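Local structure of HTH cro/C1-type domain-containing protein (Pseudomonas aeruginosa, 4O8B) at residues 5-10 and 15-20. The protein probably binds promoter DNA as a transcriptional activator of the helix-turn-helix Cro/C1 class and controls bacterial motility and biofilm formation. Residues are numbered along the deposited sequence; the frame is centred on the assembly and turned at random.
Sequences RLKAAR and YSQKQL
Two hydrogen bonds tie Arg-10 to Tyr-15, one through the backbone and one through the side chain. Tyr-15 N reaches Arg-10 O at 2.9 Å. Tyr-15 O in turn accepts from Arg-10 NH1 at 3.0 Å; it lies in the guanidinium plane, at the edge of the group, and the donor lies in the plane of the carbonyl. Both backbone polar atoms of Tyr-15 are thus bound by the same residue. The arginine chain runs extended through its first two torsions and then bends at chi3 (72°), which brings the guanidinium round to this carbonyl.

Van der Waals packing also centres on Arg-10. Gln-17 CG lies over one guanidinium face, offset toward the rim and 3.4 Å from Arg-10 NH2, while the amide plane is turned 52° from that of the guanidinium. Lower down the arginine, its methylenes pack on Leu-20, with Arg-10 CD 3.6 Å from Leu-20 CD2. Leu-20 is buried and also meets Leu-53 of helix 47-57.

Outside the two segments, Glu-39 at the end of helix 28-39 gathers the polar ends: it forms salt bridges with Arg-10 NE and Lys-7 NZ and accepts from Gln-17 NE2, which also bonds Asn-36. The arginine is thereby held from two directions, which should restrict its rotation.

Helix 17-22 starts with a capping box. Ser-16 OG accepts from Gln-19 N at 3.1 Å and more weakly from Lys-18 N, and Gln-19 OE1 accepts in turn from Ser-16 N at 2.9 Å.

The bonds and packing of Arg-10 join helix 3-13 to the start of helix 17-22. In the all-helical Cro/C1-type fold the second and third helices, here 17-22 and 28-39, form the helix-turn-helix, so this contact sets the first helix against the beginning of that motif.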
loop_
_atom_site.group_PDB
_atom_site.type_symbol
_atom_site.label_atom_id
_atom_site.label_comp_id
_atom_site.label_asym_id
_atom_site.label_seq_id
_atom_site.Cartn_x
_atom_site.Cartn_y
_atom_site.Cartn_z
ATOM N N ARG A 5 8.557 7.358 -1.324
ATOM C CA ARG A 5 8.232 6.183 -2.138
ATOM C C ARG A 5 8.077 6.569 -3.603
ATOM O O ARG A 5 8.512 5.842 -4.494
ATOM C CB ARG A 5 6.937 5.547 -1.635
ATOM C CG ARG A 5 6.962 5.183 -0.154
ATOM C CD ARG A 5 7.859 3.986 0.117
ATOM N NE ARG A 5 8.030 3.756 1.550
ATOM C CZ ARG A 5 9.172 3.955 2.209
ATOM N NH1 ARG A 5 10.245 4.397 1.565
ATOM N NH2 ARG A 5 9.224 3.740 3.516
ATOM N N LEU A 6 7.456 7.717 -3.849
ATOM C CA LEU A 6 7.254 8.197 -5.211
ATOM C C LEU A 6 8.595 8.557 -5.842
ATOM O O LEU A 6 8.850 8.253 -7.003
ATOM C CB LEU A 6 6.331 9.418 -5.210
ATOM C CG LEU A 6 6.038 10.067 -6.570
ATOM C CD1 LEU A 6 5.186 9.136 -7.427
ATOM C CD2 LEU A 6 5.320 11.385 -6.347
ATOM N N LYS A 7 9.458 9.205 -5.064
ATOM C CA LYS A 7 10.772 9.601 -5.544
ATOM C C LYS A 7 11.640 8.362 -5.739
ATOM O O LYS A 7 12.329 8.223 -6.758
ATOM C CB LYS A 7 11.447 10.549 -4.543
ATOM C CG LYS A 7 12.675 11.266 -5.099
ATOM C CD LYS A 7 13.351 12.129 -4.038
ATOM C CE LYS A 7 12.459 13.275 -3.577
ATOM N NZ LYS A 7 12.209 14.268 -4.666
ATOM N N ALA A 8 11.603 7.463 -4.760
ATOM C CA ALA A 8 12.381 6.229 -4.810
ATOM C C ALA A 8 11.960 5.372 -5.996
ATOM O O ALA A 8 12.782 4.685 -6.599
ATOM C CB ALA A 8 12.204 5.454 -3.514
ATOM N N ALA A 9 10.667 5.414 -6.327
ATOM C CA ALA A 9 10.133 4.634 -7.433
ATOM C C ALA A 9 10.476 5.272 -8.774
ATOM O O ALA A 9 10.546 4.580 -9.794
ATOM C CB ALA A 9 8.627 4.501 -7.286
ATOM N N ARG A 10 10.684 6.590 -8.780
ATOM C CA ARG A 10 11.026 7.301 -9.998
ATOM C C ARG A 10 12.502 7.144 -10.315
ATOM O O ARG A 10 12.900 7.141 -11.484
ATOM C CB ARG A 10 10.664 8.783 -9.867
ATOM C CG ARG A 10 11.233 9.656 -10.976
ATOM C CD ARG A 10 10.642 11.058 -10.952
ATOM N NE ARG A 10 11.125 11.863 -9.828
ATOM C CZ ARG A 10 12.393 12.246 -9.671
ATOM N NH1 ARG A 10 13.318 11.896 -10.560
ATOM N NH2 ARG A 10 12.734 12.984 -8.622
ATOM N N TYR A 15 13.493 7.746 -14.306
ATOM C CA TYR A 15 12.735 8.835 -14.916
ATOM C C TYR A 15 13.041 10.170 -14.251
ATOM O O TYR A 15 13.243 10.240 -13.039
ATOM C CB TYR A 15 11.225 8.570 -14.809
ATOM C CG TYR A 15 10.709 7.451 -15.680
ATOM C CD1 TYR A 15 10.996 7.415 -17.047
ATOM C CD2 TYR A 15 9.910 6.438 -15.146
ATOM C CE1 TYR A 15 10.487 6.403 -17.859
ATOM C CE2 TYR A 15 9.399 5.425 -15.955
ATOM C CZ TYR A 15 9.692 5.412 -17.302
ATOM O OH TYR A 15 9.188 4.416 -18.101
ATOM N N SER A 16 13.072 11.227 -15.054
ATOM C CA SER A 16 13.319 12.566 -14.538
ATOM C C SER A 16 11.944 13.083 -14.119
ATOM O O SER A 16 10.929 12.632 -14.645
ATOM C CB SER A 16 13.902 13.471 -15.630
ATOM O OG SER A 16 12.878 14.028 -16.445
ATOM N N GLN A 17 11.907 14.007 -13.166
ATOM C CA GLN A 17 10.633 14.542 -12.698
ATOM C C GLN A 17 9.725 14.961 -13.849
ATOM O O GLN A 17 8.498 14.870 -13.744
ATOM C CB GLN A 17 10.851 15.739 -11.763
ATOM C CG GLN A 17 11.019 15.360 -10.303
ATOM C CD GLN A 17 11.049 16.573 -9.396
ATOM O OE1 GLN A 17 11.590 17.617 -9.763
ATOM N NE2 GLN A 17 10.498 16.435 -8.194
ATOM N N LYS A 18 10.328 15.416 -14.951
ATOM C CA LYS A 18 9.559 15.836 -16.109
ATOM C C LYS A 18 9.058 14.630 -16.895
ATOM O O LYS A 18 7.911 14.604 -17.334
ATOM C CB LYS A 18 10.414 16.730 -17.010
ATOM C CG LYS A 18 9.690 17.218 -18.257
ATOM C CD LYS A 18 10.589 18.113 -19.105
ATOM C CE LYS A 18 9.937 18.440 -20.439
ATOM N NZ LYS A 18 10.887 19.108 -21.375
ATOM N N GLN A 19 9.919 13.639 -17.078
ATOM C CA GLN A 19 9.554 12.435 -17.808
ATOM C C GLN A 19 8.362 11.749 -17.152
ATOM O O GLN A 19 7.360 11.454 -17.813
ATOM C CB GLN A 19 10.738 11.460 -17.888
ATOM C CG GLN A 19 11.692 11.738 -19.034
ATOM C CD GLN A 19 12.976 10.933 -18.918
ATOM O OE1 GLN A 19 13.554 10.825 -17.836
ATOM N NE2 GLN A 19 13.447 10.392 -20.040
ATOM N N LEU A 20 8.468 11.487 -15.855
ATOM C CA LEU A 20 7.376 10.842 -15.127
ATOM C C LEU A 20 6.127 11.705 -15.236
ATOM O O LEU A 20 5.033 11.212 -15.468
ATOM C CB LEU A 20 7.760 10.644 -13.660
ATOM C CG LEU A 20 6.695 10.050 -12.721
ATOM C CD1 LEU A 20 5.956 8.915 -13.415
ATOM C CD2 LEU A 20 7.358 9.550 -11.446
#